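Local coordinates for protein cGAS/DncV-like nucleotidyltransferase in E. coli homolog (Elizabethkingia meningoseptica ATCC 13253 = NBRC 12535, PDB 6E0O) that synthesises cyclic dinucleotides from nucleoside triphosphates with magnesium, probably as second messengers of a CBASS defence against bacteriophage, at residues T28-T31 / A32-A36; E259-R262 / L263-L266. One frame throughout, in Å; residues are numbered along the deposited sequence.

Overall arrangement
Interactions 1 and 2 lie far apart, with centres about 32 Å from each other and nearest atoms about 23 Å apart. They share no element of the fold. Both are partly buried. Interaction 1 is about two and a half turns of helix 21-38, with Ile30, Ala33 and Leu34 buried and the opposite flank more open. Interaction 2 is a loop between helices 236-252 and 275-289, nearer the centre of the chain. Its Asn261, Leu263 and Leu266 are buried, while Arg262 and Trp265 are exposed. Regular backbone bonds and apolar packing hold residues 28-36. In residues 259-266, which form no regular helix or strand, Glu259 and Asn261 side chains add bonds to a few backbone ones.

Interaction 1 (T28-T31 / A32-A36); sequences TQIT and AALRA
Residues 28-36 are continuous α-helix, and the N-H groups of Ala32, Ala33, Leu34 and Arg35 bond to the C=O groups four residues earlier. The bond from Arg35 N to Thr31 O is 2.8 Å long and nearly straight, at 166°. On the buried flank Ile30 and Leu34 lie side by side and point the same way. Ile30 CG2 meets Leu34 CD1 at 3.8 Å. Leu34 CG also sits 3.3 Å from Ile30 O. Thr31 and Arg35 form a second i to i+4 pair. With chi1 at -64°, Thr31 OG1 stands beside the backbone N, and the methyl CG2 takes the position opposite that N, toward Arg35 CG, 4.0 Å away. The same methyl lies at the edge of the guanidinium, near its plane. Thr31 OG1 bonds back to Ile27 O, and Arg35 NH1 is held by the carbonyls of Gly39 and Val42. In the nucleotidyltransferase domain, helix 21-38 packs on the sheet: Ile30 meets Ala135, Val137 and Ile64, while Leu34 meets Val137, Ile44 and Met66. Helix 98-113 covers another side, with Phe113 against Ile30 and Ala33.

Interaction 2 (E259-R262 / L263-L266); sequences EVNR and LFWL
Asn261 reaches forward to the backbone of Leu263 and Phe264, and Glu259 N bonds to Phe264 O across the loop. This bonded side is the tight part. Asn261 OD1 accepts Leu263 N at 2.8 Å, with the donor tilted 19° from the amide carbonyl plane. It also takes a weak bond from Phe264 N, at 3.4 Å. With chi1 at 59°, the amide sits between its own backbone N and carbonyl carbon, and OD1 meets both N-H groups. The other end of the amide is used too. Asn261 ND2 donates to Glu259 OE1 at 2.8 Å, on the anti lone pair of that oxygen. Bonds at both ends should fix the rotation of the amide. Glu259 N to Phe264 O is 2.9 Å, nearly straight at 169° and in the carbonyl plane.

The OE2 side of the Glu259 carboxylate is looser. OE1 is held by Asn261 and passes Phe264 CB at 4.2 Å, while OE2 works through water. One water joins Glu259 OE2 to Trp265 O, with 2.8 Å from the water oxygen to each. Another lies between Glu259 OE2 and Leu266 O. Arg262 is exposed. Its chain is extended from CG to NE, and it touches Tyr224 and Asn177.

Helix 171-184 lies against Asn261 and Leu263 through Gln173, and helix 216-224 meets Glu259 and Leu266. Phe264 meets the ring of Phe170. Residues 259-262 form a type I β-turn, closed by Arg262 N to Glu259 O. Leu263 N to Asn261 OD1 meets the definition of an Asx turn. The loop thus combines a β-turn with an overlapping Asx turn, about 8 Å from the bound nucleic acid at the nearest atoms.

Interaction 1 (T28-T31 / A32-A36)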
loop_
_atom_site.group_PDB
_atom_site.type_symbol
_atom_site.label_atom_id
_atom_site.label_comp_id
_atom_site.label_asym_id
_atom_site.label_seq_id
_atom_site.Cartn_x
_atom_site.Cartn_y
_atom_site.Cartn_z
ATOM N N THR A 28 11.464 -15.415 -4.489
ATOM C CA THR A 28 12.527 -16.402 -4.312
ATOM C C THR A 28 13.855 -15.887 -4.847
ATOM O O THR A 28 14.890 -15.969 -4.169
ATOM C CB THR A 28 12.134 -17.704 -5.012
ATOM O OG1 THR A 28 10.960 -18.232 -4.376
ATOM C CG2 THR A 28 13.269 -18.733 -4.965
ATOM N N GLN A 29 13.856 -15.386 -6.080
ATOM C CA GLN A 29 15.105 -14.968 -6.701
ATOM C C GLN A 29 15.704 -13.776 -5.975
ATOM O O GLN A 29 16.918 -13.726 -5.747
ATOM C CB GLN A 29 14.877 -14.620 -8.166
ATOM C CG GLN A 29 14.548 -15.806 -9.041
ATOM C CD GLN A 29 14.267 -15.383 -10.465
ATOM O OE1 GLN A 29 14.918 -14.481 -10.985
ATOM N NE2 GLN A 29 13.278 -16.006 -11.092
ATOM N N ILE A 30 14.875 -12.788 -5.638
ATOM C CA ILE A 30 15.377 -11.589 -4.980
ATOM C C ILE A 30 15.882 -11.924 -3.586
ATOM O O ILE A 30 16.938 -11.443 -3.160
ATOM C CB ILE A 30 14.309 -10.478 -4.991
ATOM C CG1 ILE A 30 14.222 -9.961 -6.434
ATOM C CG2 ILE A 30 14.666 -9.396 -4.005
ATOM C CD1 ILE A 30 13.011 -9.165 -6.736
ATOM N N THR A 31 15.141 -12.754 -2.854
ATOM C CA THR A 31 15.582 -13.154 -1.526
ATOM C C THR A 31 16.964 -13.793 -1.579
ATOM O O THR A 31 17.837 -13.453 -0.774
ATOM C CB THR A 31 14.551 -14.093 -0.907
ATOM O OG1 THR A 31 13.319 -13.384 -0.715
ATOM C CG2 THR A 31 15.029 -14.623 0.422
ATOM N N ALA A 32 17.195 -14.689 -2.547
ATOM C CA ALA A 32 18.499 -15.343 -2.645
ATOM C C ALA A 32 19.600 -14.315 -2.895
ATOM O O ALA A 32 20.670 -14.373 -2.279
ATOM C CB ALA A 32 18.477 -16.409 -3.743
ATOM N N ALA A 33 19.352 -13.360 -3.788
ATOM C CA ALA A 33 20.356 -12.341 -4.079
ATOM C C ALA A 33 20.688 -11.521 -2.837
ATOM O O ALA A 33 21.856 -11.215 -2.574
ATOM C CB ALA A 33 19.860 -11.448 -5.215
ATOM N N LEU A 34 19.671 -11.158 -2.052
ATOM C CA LEU A 34 19.912 -10.345 -0.866
ATOM C C LEU A 34 20.594 -11.151 0.233
ATOM O O LEU A 34 21.507 -10.649 0.897
ATOM C CB LEU A 34 18.598 -9.745 -0.377
ATOM C CG LEU A 34 17.920 -8.794 -1.362
ATOM C CD1 LEU A 34 16.553 -8.382 -0.817
ATOM C CD2 LEU A 34 18.770 -7.574 -1.653
ATOM N N ARG A 35 20.174 -12.401 0.438
ATOM C CA ARG A 35 20.792 -13.216 1.479
ATOM C C ARG A 35 22.263 -13.466 1.179
ATOM O O ARG A 35 23.073 -13.602 2.105
ATOM C CB ARG A 35 20.062 -14.550 1.627
ATOM C CG ARG A 35 18.629 -14.453 2.112
ATOM C CD ARG A 35 18.535 -14.052 3.565
ATOM N NE ARG A 35 17.136 -13.842 3.937
ATOM C CZ ARG A 35 16.741 -13.213 5.038
ATOM N NH1 ARG A 35 17.634 -12.747 5.893
ATOM N NH2 ARG A 35 15.449 -13.039 5.275
ATOM N N ALA A 36 22.634 -13.549 -0.103
ATOM C CA ALA A 36 24.032 -13.794 -0.446
ATOM C C ALA A 36 24.945 -12.717 0.125
ATOM O O ALA A 36 26.097 -12.998 0.471
ATOM C CB ALA A 36 24.200 -13.885 -1.962
#

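Interaction 2 (E259-R262 / L263-L266)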
loop_
_atom_site.group_PDB
_atom_site.type_symbol
_atom_site.label_atom_id
_atom_site.label_comp_id
_atom_site.label_asym_id
_atom_site.label_seq_id
_atom_site.Cartn_x
_atom_site.Cartn_y
_atom_site.Cartn_z
ATOM N N GLU A 259 -4.605 6.915 9.915
ATOM C CA GLU A 259 -4.054 5.894 9.039
ATOM C C GLU A 259 -4.622 4.546 9.461
ATOM O O GLU A 259 -5.154 4.398 10.560
ATOM C CB GLU A 259 -2.525 5.913 9.102
ATOM C CG GLU A 259 -1.956 7.221 8.536
ATOM C CD GLU A 259 -0.448 7.278 8.437
ATOM O OE1 GLU A 259 0.232 6.426 9.029
ATOM O OE2 GLU A 259 0.067 8.192 7.758
ATOM N N VAL A 260 -4.531 3.562 8.566
ATOM C CA VAL A 260 -4.986 2.215 8.902
ATOM C C VAL A 260 -4.279 1.717 10.151
ATOM O O VAL A 260 -4.870 0.998 10.961
ATOM C CB VAL A 260 -4.785 1.250 7.716
ATOM C CG1 VAL A 260 -5.238 -0.144 8.109
ATOM C CG2 VAL A 260 -5.540 1.725 6.485
ATOM N N ASN A 261 -3.010 2.098 10.335
ATOM C CA ASN A 261 -2.246 1.657 11.498
ATOM C C ASN A 261 -2.798 2.193 12.815
ATOM O O ASN A 261 -2.394 1.704 13.871
ATOM C CB ASN A 261 -0.763 2.017 11.339
ATOM C CG ASN A 261 -0.523 3.505 11.175
ATOM O OD1 ASN A 261 -1.082 4.325 11.894
ATOM N ND2 ASN A 261 0.319 3.856 10.220
ATOM N N ARG A 262 -3.683 3.187 12.781
ATOM C CA ARG A 262 -4.314 3.774 13.965
ATOM C C ARG A 262 -3.318 4.420 14.918
ATOM O O ARG A 262 -3.670 4.731 16.067
ATOM C CB ARG A 262 -5.204 2.780 14.722
ATOM C CG ARG A 262 -6.531 2.538 14.049
ATOM C CD ARG A 262 -7.496 1.789 14.950
ATOM N NE ARG A 262 -8.880 2.118 14.625
ATOM C CZ ARG A 262 -9.921 1.333 14.880
ATOM N NH1 ARG A 262 -9.745 0.155 15.463
ATOM N NH2 ARG A 262 -11.141 1.727 14.542
ATOM N N LEU A 263 -2.086 4.632 14.472
ATOM C CA LEU A 263 -1.058 5.232 15.300
ATOM C C LEU A 263 -0.851 6.702 14.998
ATOM O O LEU A 263 -0.358 7.431 15.863
ATOM C CB LEU A 263 0.273 4.509 15.081
ATOM C CG LEU A 263 0.310 3.065 15.573
ATOM C CD1 LEU A 263 1.492 2.343 14.966
ATOM C CD2 LEU A 263 0.373 3.034 17.088
ATOM N N PHE A 264 -1.204 7.143 13.792
ATOM C CA PHE A 264 -0.963 8.500 13.334
ATOM C C PHE A 264 -2.145 8.951 12.497
ATOM O O PHE A 264 -2.912 8.137 11.979
ATOM C CB PHE A 264 0.364 8.571 12.588
ATOM C CG PHE A 264 1.523 8.229 13.465
ATOM C CD1 PHE A 264 2.047 9.175 14.325
ATOM C CD2 PHE A 264 2.044 6.951 13.484
ATOM C CE1 PHE A 264 3.092 8.869 15.162
ATOM C CE2 PHE A 264 3.095 6.635 14.324
ATOM C CZ PHE A 264 3.615 7.594 15.166
ATOM N N TRP A 265 -2.295 10.266 12.413
ATOM C CA TRP A 265 -3.396 10.862 11.686
ATOM C C TRP A 265 -3.129 10.823 10.189
ATOM O O TRP A 265 -2.005 11.047 9.736
ATOM C CB TRP A 265 -3.564 12.325 12.091
ATOM C CG TRP A 265 -3.971 12.579 13.500
ATOM C CD1 TRP A 265 -3.250 13.247 14.449
ATOM C CD2 TRP A 265 -5.202 12.198 14.127
ATOM N NE1 TRP A 265 -3.953 13.301 15.625
ATOM C CE2 TRP A 265 -5.156 12.667 15.455
ATOM C CE3 TRP A 265 -6.340 11.511 13.696
ATOM C CZ2 TRP A 265 -6.198 12.460 16.359
ATOM C CZ3 TRP A 265 -7.372 11.303 14.596
ATOM C CH2 TRP A 265 -7.296 11.782 15.908
ATOM N N LEU A 266 -4.188 10.594 9.415
ATOM C CA LEU A 266 -4.056 10.613 7.962
ATOM C C LEU A 266 -3.684 12.001 7.468
ATOM O O LEU A 266 -2.826 12.145 6.587
ATOM C CB LEU A 266 -5.359 10.153 7.323
ATOM C CG LEU A 266 -5.341 10.044 5.803
ATOM C CD1 LEU A 266 -4.265 9.106 5.310
ATOM C CD2 LEU A 266 -6.718 9.602 5.294
HETATM O O HOH W 1 -0.747 10.265 6.020
HETATM O O HOH W 2 0.679 10.316 9.451
#